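Local atomic coordinates of regulating synaptic membrane exocytosis protein 2 (Rattus norvegicus, PDB entry 2BWQ), a protein that probably takes part in regulating neurotransmitter release at synapses as a Rab3-interacting molecule, represented here by its C2A domain. Residues 46-49 with 50-53; 77-81 with 82-86; 112-115 with 116-119. All coordinates share one frame; numbering follows the deposited sequence. Where two conformers were deposited one is given.

Contact 1: 46-49 with 50-53; sequences YFLP and DRSD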
loop_
_atom_site.group_PDB
_atom_site.type_symbol
_atom_site.label_atom_id
_atom_site.label_comp_id
_atom_site.label_asym_id
_atom_site.label_seq_id
_atom_site.Cartn_x
_atom_site.Cartn_y
_atom_site.Cartn_z
ATOM N N TYR A 46 -6.599 1.597 2.920
ATOM C CA TYR A 46 -7.874 1.234 3.555
ATOM C C TYR A 46 -8.056 -0.250 3.443
ATOM O O TYR A 46 -7.896 -0.898 2.388
ATOM C CB TYR A 46 -9.064 1.899 2.895
ATOM C CG TYR A 46 -9.368 3.297 3.322
ATOM C CD1 TYR A 46 -9.961 3.532 4.543
ATOM C CD2 TYR A 46 -9.080 4.398 2.511
ATOM C CE1 TYR A 46 -10.273 4.807 4.945
ATOM C CE2 TYR A 46 -9.399 5.700 2.931
ATOM C CZ TYR A 46 -9.976 5.864 4.137
ATOM O OH TYR A 46 -10.304 7.171 4.533
ATOM N N PHE A 47 -8.394 -0.864 4.576
ATOM C CA PHE A 47 -8.813 -2.256 4.638
ATOM C C PHE A 47 -10.316 -2.227 4.581
ATOM O O PHE A 47 -10.965 -1.824 5.557
ATOM C CB PHE A 47 -8.330 -2.868 5.978
ATOM C CG PHE A 47 -8.578 -4.293 6.104
ATOM C CD1 PHE A 47 -8.230 -5.176 5.073
ATOM C CD2 PHE A 47 -9.123 -4.790 7.303
ATOM C CE1 PHE A 47 -8.393 -6.505 5.204
ATOM C CE2 PHE A 47 -9.312 -6.163 7.466
ATOM C CZ PHE A 47 -8.931 -7.018 6.393
ATOM N N LEU A 48 -10.840 -2.600 3.447
ATOM C CA LEU A 48 -12.313 -2.453 3.178
ATOM C C LEU A 48 -13.020 -3.774 3.283
ATOM O O LEU A 48 -12.419 -4.825 3.133
ATOM C CB LEU A 48 -12.503 -1.901 1.782
ATOM C CG LEU A 48 -11.888 -0.519 1.592
ATOM C CD1 LEU A 48 -12.003 -0.120 0.150
ATOM C CD2 LEU A 48 -12.561 0.534 2.503
ATOM N N PRO A 49 -14.325 -3.806 3.566
ATOM C CA PRO A 49 -15.156 -2.673 3.845
ATOM C C PRO A 49 -15.014 -2.045 5.193
ATOM O O PRO A 49 -14.153 -2.408 6.047
ATOM C CB PRO A 49 -16.585 -3.235 3.711
ATOM C CG PRO A 49 -16.482 -4.609 3.961
ATOM C CD PRO A 49 -15.079 -5.072 3.599
ATOM N N ASP A 50 -15.987 -1.148 5.363
ATOM C CA ASP A 50 -15.902 -0.014 6.203
ATOM C C ASP A 50 -14.721 0.873 5.880
ATOM O O ASP A 50 -13.583 0.648 6.323
ATOM C CB ASP A 50 -16.136 -0.364 7.673
ATOM C CG ASP A 50 -17.625 -0.457 7.979
ATOM O OD1 ASP A 50 -18.405 -0.726 7.010
ATOM O OD2 ASP A 50 -18.114 -0.258 9.124
ATOM N N ARG A 51 -15.005 1.883 5.060
ATOM C CA ARG A 51 -14.103 2.976 4.842
ATOM C C ARG A 51 -14.253 3.904 6.051
ATOM O O ARG A 51 -15.034 4.881 6.005
ATOM C CB ARG A 51 -14.467 3.701 3.549
ATOM C CG ARG A 51 -13.574 4.832 3.190
ATOM C CD ARG A 51 -14.281 6.159 2.818
ATOM N NE ARG A 51 -13.304 7.209 2.498
ATOM C CZ ARG A 51 -12.403 7.086 1.522
ATOM N NH1 ARG A 51 -12.394 5.991 0.786
ATOM N NH2 ARG A 51 -11.524 8.057 1.266
ATOM N N SER A 52 -13.573 3.566 7.147
ATOM C CA SER A 52 -13.523 4.422 8.353
ATOM C C SER A 52 -12.106 4.509 8.877
ATOM O O SER A 52 -11.251 3.742 8.452
ATOM C CB SER A 52 -14.446 3.912 9.467
ATOM O OG SER A 52 -14.225 2.546 9.733
ATOM N N ASP A 53 -11.865 5.417 9.816
ATOM C CA ASP A 53 -10.529 5.712 10.313
ATOM C C ASP A 53 -9.893 4.459 10.868
ATOM O O ASP A 53 -8.685 4.270 10.740
ATOM C CB ASP A 53 -10.570 6.793 11.441
ATOM C CG ASP A 53 -9.178 6.986 12.121
ATOM O OD1 ASP A 53 -8.315 7.678 11.531
ATOM O OD2 ASP A 53 -8.846 6.458 13.225
#
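Arg51 folds back over one face of the Tyr46 ring, and this is the main side-chain contact of the turn. The aliphatic part makes a CH-pi contact. Arg51 CG lies 3.9 Å from the ring centroid of Tyr46 and 19° off the ring normal, displaced toward the CE1 side. CG of Arg51 stands opposite the backbone N (chi1 -178°), and the bend at chi2 then carries the guanidinium across the same ring. Arg51 CZ and NH2 both reach Tyr46 CE2, at 3.6 Å. The two planes are 35° apart, so the guanidinium leans over the ring and is not stacked flat on it.

A polar atom approaches the ring at its edge. Ser52 O lies in the ring plane, 3.8 Å from Tyr46 CE1. Apolar packing continues beside it: Leu48 CD2 touches Arg51 CA at 3.7 Å and Arg51 CB at 3.8 Å.

The backbone turns sharply. Pro49 follows a cis peptide bond, and Arg51 is the centre of an inverse gamma turn, with a weak bond of 3.0 Å from Ser52 N to Asp50 O. Asn55 also donates to Asp50 O. The turn follows the end of strand 41-48, an inner strand of its sheet, and leads toward strand 56-58.

A serine in place of Tyr46 would probably leave the Arg51 chain without its platform and its guanidinium free to swing.

Tyr46 is buried and Arg51 is exposed. The contact therefore rests on dispersion, perhaps with some attraction between cation and ring, and lets a charged side chain lie along the protein surface with its guanidinium tilted.

Contact 2: 77-81 with 82-86; sequences SPVHR and REFRE. With SO4 (sulfate ion), chain B; SO4 (sulfate ion), chain C.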
loop_
_atom_site.group_PDB
_atom_site.type_symbol
_atom_site.label_atom_id
_atom_site.label_comp_id
_atom_site.label_asym_id
_atom_site.label_seq_id
_atom_site.Cartn_x
_atom_site.Cartn_y
_atom_site.Cartn_z
ATOM N N SER A 77 -6.411 -5.338 13.005
ATOM C CA SER A 77 -6.931 -6.346 13.903
ATOM C C SER A 77 -8.261 -5.858 14.446
ATOM O O SER A 77 -8.383 -4.646 14.639
ATOM C CB SER A 77 -6.001 -6.452 15.104
ATOM O OG SER A 77 -6.500 -7.344 16.123
ATOM N N PRO A 78 -9.231 -6.741 14.689
ATOM C CA PRO A 78 -9.182 -8.189 14.475
ATOM C C PRO A 78 -9.432 -8.528 13.031
ATOM O O PRO A 78 -10.192 -7.811 12.328
ATOM C CB PRO A 78 -10.409 -8.683 15.249
ATOM C CG PRO A 78 -11.389 -7.521 15.209
ATOM C CD PRO A 78 -10.513 -6.299 15.303
ATOM N N VAL A 79 -8.775 -9.569 12.541
ATOM C CA VAL A 79 -9.009 -10.105 11.184
ATOM C C VAL A 79 -9.160 -11.608 11.236
ATOM O O VAL A 79 -8.388 -12.283 11.941
ATOM C CB VAL A 79 -7.836 -9.747 10.194
ATOM C CG1 VAL A 79 -8.150 -10.320 8.792
ATOM C CG2 VAL A 79 -7.754 -8.231 10.127
ATOM N N HIS A 80 -10.132 -12.120 10.486
ATOM C CA HIS A 80 -10.525 -13.507 10.523
ATOM C C HIS A 80 -10.440 -14.134 9.125
ATOM O O HIS A 80 -11.005 -13.537 8.199
ATOM C CB HIS A 80 -11.952 -13.608 11.094
ATOM C CG HIS A 80 -12.045 -13.166 12.521
ATOM N ND1 HIS A 80 -11.849 -14.020 13.572
ATOM C CD2 HIS A 80 -12.278 -11.950 13.063
ATOM C CE1 HIS A 80 -11.943 -13.354 14.707
ATOM N NE2 HIS A 80 -12.227 -12.098 14.433
ATOM N N ARG A 81 -9.793 -15.306 9.014
ATOM C CA ARG A 81 -9.653 -16.004 7.714
ATOM C C ARG A 81 -11.032 -16.091 6.978
ATOM O O ARG A 81 -11.148 -15.909 5.736
ATOM C CB ARG A 81 -9.101 -17.414 7.973
ATOM C CG ARG A 81 -8.990 -18.305 6.750
ATOM C CD ARG A 81 -8.031 -17.759 5.760
ATOM N NE ARG A 81 -8.067 -18.445 4.461
ATOM C CZ ARG A 81 -9.077 -18.388 3.581
ATOM N NH1 ARG A 81 -10.175 -17.680 3.822
ATOM N NH2 ARG A 81 -8.982 -19.057 2.434
ATOM N N ARG A 82 -12.077 -16.350 7.749
ATOM C CA ARG A 82 -13.380 -16.534 7.105
ATOM C C ARG A 82 -13.883 -15.279 6.360
ATOM O O ARG A 82 -14.866 -15.326 5.606
ATOM C CB ARG A 82 -14.421 -16.991 8.120
ATOM C CG ARG A 82 -14.783 -15.924 9.091
ATOM C CD ARG A 82 -15.672 -16.376 10.237
ATOM N NE ARG A 82 -14.953 -17.316 11.101
ATOM C CZ ARG A 82 -15.514 -18.409 11.629
ATOM N NH1 ARG A 82 -16.706 -18.767 11.252
ATOM N NH2 ARG A 82 -14.823 -19.190 12.439
ATOM N N GLU A 83 -13.266 -14.141 6.659
ATOM C CA GLU A 83 -13.702 -12.853 6.144
ATOM C C GLU A 83 -12.970 -12.548 4.831
ATOM O O GLU A 83 -13.288 -11.553 4.192
ATOM C CB GLU A 83 -13.294 -11.732 7.136
ATOM C CG GLU A 83 -14.083 -11.752 8.459
ATOM C CD GLU A 83 -13.481 -10.832 9.544
ATOM O OE1 GLU A 83 -12.283 -10.385 9.483
ATOM O OE2 GLU A 83 -14.252 -10.509 10.487
ATOM N N PHE A 84 -12.022 -13.364 4.426
ATOM C CA PHE A 84 -11.138 -12.919 3.314
ATOM C C PHE A 84 -11.895 -12.719 2.012
ATOM O O PHE A 84 -11.496 -11.814 1.280
ATOM C CB PHE A 84 -10.043 -13.942 3.092
ATOM C CG PHE A 84 -8.888 -13.855 4.075
ATOM C CD1 PHE A 84 -8.916 -13.007 5.184
ATOM C CD2 PHE A 84 -7.803 -14.684 3.879
ATOM C CE1 PHE A 84 -7.790 -12.984 6.069
ATOM C CE2 PHE A 84 -6.698 -14.698 4.777
ATOM C CZ PHE A 84 -6.728 -13.837 5.838
ATOM N N ARG A 85 -12.955 -13.470 1.718
ATOM C CA ARG A 85 -13.689 -13.267 0.445
ATOM C C ARG A 85 -14.378 -11.933 0.368
ATOM O O ARG A 85 -14.763 -11.490 -0.709
ATOM C CB ARG A 85 -14.708 -14.389 0.191
ATOM C CG ARG A 85 -14.069 -15.680 -0.261
ATOM C CD ARG A 85 -15.088 -16.754 -0.706
ATOM N NE ARG A 85 -14.514 -18.105 -0.767
ATOM C CZ ARG A 85 -14.934 -19.150 -0.046
ATOM N NH1 ARG A 85 -15.964 -19.039 0.797
ATOM N NH2 ARG A 85 -14.330 -20.327 -0.181
ATOM N N GLU A 86 -14.521 -11.294 1.522
ATOM C CA GLU A 86 -15.217 -10.035 1.667
ATOM C C GLU A 86 -14.306 -8.885 2.107
ATOM O O GLU A 86 -14.773 -7.901 2.698
ATOM C CB GLU A 86 -16.357 -10.192 2.686
ATOM C CG GLU A 86 -17.468 -11.195 2.288
ATOM C CD GLU A 86 -18.171 -10.894 0.956
ATOM O OE1 GLU A 86 -18.006 -9.797 0.361
ATOM O OE2 GLU A 86 -18.919 -11.779 0.473
HETATM S S SO4 B . -11.299 -17.582 11.539
HETATM O O1 SO4 B . -11.992 -17.478 10.226
HETATM O O2 SO4 B . -10.818 -18.931 11.729
HETATM O O3 SO4 B . -10.162 -16.675 11.644
HETATM O O4 SO4 B . -12.250 -17.290 12.626
HETATM S S SO4 C . -19.515 -18.505 9.059
HETATM O O1 SO4 C . -19.760 -18.744 7.603
HETATM O O2 SO4 C . -18.411 -17.611 9.305
HETATM O O3 SO4 C . -20.610 -17.596 9.484
HETATM O O4 SO4 C . -19.516 -19.762 9.759
HETATM O O HOH W 1 -11.673 -8.017 9.262
#
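The Phe84 ring has the backbone and side chain of Arg81 over one face. Arg81 CA sits over the ring centre, 4.0 Å from the centroid, and Arg81 CD comes to 3.5 Å from Phe84 CE2. The Arg81 guanidinium runs nearly parallel to the ring (9°), and Phe84 CD2 lies over one of its faces. The bend of Arg81 at chi2 (63°) brings it there. At the ring edge, in plane, is Val79 CG1, 3.8 Å from Phe84 CE1. In the conformer given, the His80 ring and Glu83 carboxylate stand nearly at right angles (82°), with Glu83 CD 3.5 Å from His80 CB. The Arg82 guanidinium is met at its edge by two sulfates, probably from the crystallisation liquor. Arg82 NH1 donates to O2 of the chain C sulfate at 2.8 Å. The chain B sulfate takes bonds from Arg82 NE, NH2 and N and from Arg81 N.

In the 3-10 turn Glu83 N bonds to His80 O at 2.8 Å, and Phe84 N to Arg81 O at 3.0 Å. The Glu83 side chain reaches back: His80 N donates to Glu83 OE1 at 2.9 Å, from well above the carboxylate plane.

This loop joins strand 69-76 to strand 88-95, linking the two sheets. Phe84 points inward and meets Phe13 of strand 6-14 edge to face, while Val79 packs on Leu20 of strand 19-28.

Contact 3: 112-115 with 116-119; sequences IELE and TALL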
loop_
_atom_site.group_PDB
_atom_site.type_symbol
_atom_site.label_atom_id
_atom_site.label_comp_id
_atom_site.label_asym_id
_atom_site.label_seq_id
_atom_site.Cartn_x
_atom_site.Cartn_y
_atom_site.Cartn_z
ATOM N N ILE A 112 -5.934 -5.103 -3.567
ATOM C CA ILE A 112 -5.583 -6.522 -3.356
ATOM C C ILE A 112 -6.732 -7.199 -2.658
ATOM O O ILE A 112 -7.024 -6.905 -1.499
ATOM C CB ILE A 112 -4.284 -6.629 -2.526
ATOM C CG1 ILE A 112 -3.106 -6.008 -3.279
ATOM C CG2 ILE A 112 -3.981 -8.133 -2.176
ATOM C CD1 ILE A 112 -1.817 -6.034 -2.476
ATOM N N GLU A 113 -7.387 -8.110 -3.319
ATOM C CA GLU A 113 -8.415 -8.975 -2.706
ATOM C C GLU A 113 -7.756 -9.945 -1.727
ATOM O O GLU A 113 -6.802 -10.652 -2.134
ATOM C CB GLU A 113 -9.185 -9.772 -3.781
ATOM C CG GLU A 113 -10.042 -8.847 -4.647
ATOM C CD GLU A 113 -11.310 -8.434 -3.981
ATOM O OE1 GLU A 113 -11.646 -8.834 -2.858
ATOM O OE2 GLU A 113 -12.007 -7.635 -4.630
ATOM N N LEU A 114 -8.215 -9.998 -0.480
ATOM C CA LEU A 114 -7.557 -10.886 0.485
ATOM C C LEU A 114 -7.591 -12.345 0.081
ATOM O O LEU A 114 -6.606 -13.051 0.358
ATOM C CB LEU A 114 -8.132 -10.735 1.896
ATOM C CG LEU A 114 -7.397 -9.732 2.790
ATOM C CD1 LEU A 114 -5.996 -10.333 3.081
ATOM C CD2 LEU A 114 -7.297 -8.351 2.166
ATOM N N GLU A 115 -8.669 -12.804 -0.570
ATOM C CA GLU A 115 -8.839 -14.240 -0.785
ATOM C C GLU A 115 -7.737 -14.808 -1.650
ATOM O O GLU A 115 -7.485 -16.002 -1.532
ATOM C CB GLU A 115 -10.197 -14.484 -1.451
ATOM C CG GLU A 115 -10.554 -15.958 -1.716
ATOM C CD GLU A 115 -10.921 -16.772 -0.476
ATOM O OE1 GLU A 115 -10.812 -16.319 0.704
ATOM O OE2 GLU A 115 -11.367 -17.936 -0.683
ATOM N N THR A 116 -7.125 -14.015 -2.503
ATOM C CA THR A 116 -6.040 -14.556 -3.284
ATOM C C THR A 116 -4.738 -13.837 -3.078
ATOM O O THR A 116 -3.838 -13.933 -3.909
ATOM C CB THR A 116 -6.411 -14.566 -4.794
ATOM O OG1 THR A 116 -6.845 -13.258 -5.164
ATOM C CG2 THR A 116 -7.553 -15.638 -5.084
ATOM N N ALA A 117 -4.635 -13.033 -2.033
ATOM C CA ALA A 117 -3.440 -12.261 -1.780
ATOM C C ALA A 117 -2.239 -13.171 -1.481
ATOM O O ALA A 117 -2.365 -14.318 -1.004
ATOM C CB ALA A 117 -3.675 -11.382 -0.538
ATOM N N LEU A 118 -1.082 -12.647 -1.795
ATOM C CA LEU A 118 0.205 -13.294 -1.477
ATOM C C LEU A 118 0.554 -13.129 0.010
ATOM O O LEU A 118 1.348 -12.265 0.373
ATOM C CB LEU A 118 1.327 -12.686 -2.364
ATOM C CG LEU A 118 1.212 -13.027 -3.851
ATOM C CD1 LEU A 118 2.009 -12.051 -4.691
ATOM C CD2 LEU A 118 1.706 -14.399 -4.130
ATOM N N LEU A 119 -0.064 -13.935 0.848
ATOM C CA LEU A 119 0.147 -13.838 2.298
ATOM C C LEU A 119 1.319 -14.691 2.741
ATOM O O LEU A 119 1.166 -15.515 3.664
ATOM C CB LEU A 119 -1.154 -14.266 3.000
ATOM C CG LEU A 119 -2.343 -13.378 2.605
ATOM C CD1 LEU A 119 -3.613 -13.876 3.290
ATOM C CD2 LEU A 119 -2.127 -11.939 2.991
HETATM O O HOH W 2 -5.428 -10.933 -4.622
HETATM O O HOH W 3 -4.798 -15.142 0.216
HETATM O O HOH W 4 -4.250 -16.304 -0.402
#
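Thr116 meets Glu113, at the end of strand 105-113, by a weak backbone bond and through a water on its hydroxyl. Its CB stays beside the preceding Glu115 peptide, as the chain connection requires. From there the side chain forks. OG1 sits between the backbone N and the carbonyl carbon (chi1 52°), which turns it to the side of Glu113. It reaches Glu113 O through water 2, which lies 2.8 Å from Thr116 OG1 and donates to Glu113 O at 2.9 Å. The other branch, CG2, likewise stays by the Glu115 peptide. Thr116 N gives the weak bond to Glu113 O, at 3.4 Å.

The chain here leaves its strand through a short 3-10 turn. It starts the connection from strand 105-113 to strand 123-127, which passes from one sheet of the C2 beta-sandwich to the other. Ala117 N closes the turn with a bond to Leu114 O at 3.1 Å, the donor standing well above the carbonyl plane.

Beyond the turn the packing is apolar. Ala117 CB rests on Ile112 CG2 at 3.7 Å. Leu119 points back to Leu114, and its CD2 is near Leu114 CD1 in the conformer given. An inverse gamma turn at Leu118, with a weak bond from Leu119 N to Ala117 O, brings Leu119 inward. Leu119 also meets Phe84 of the loop before strand 88-95, and Leu11 of strand 6-14.

In the fold
All three contacts are local turns at one end of the sandwich, away from the end that carries the calcium loops in calcium-binding C2 domains. Each mixes buried and exposed residues. Contacts 1 and 3 follow strands of the same sheet; the loops of contacts 2 and 3 both pass from one sheet to the other. Their inner side chains meet in an apolar cluster: Phe47 touches Val79 and Leu114, and Phe84 touches Leu119. The outer sides differ. Contact 1 lays an arginine on an aromatic ring, contact 2 gathers basic groups round sulfate, and contact 3 uses backbone bonds and water. A salt bridge from Arg85 to Glu115 ties contacts 2 and 3 together at the surface.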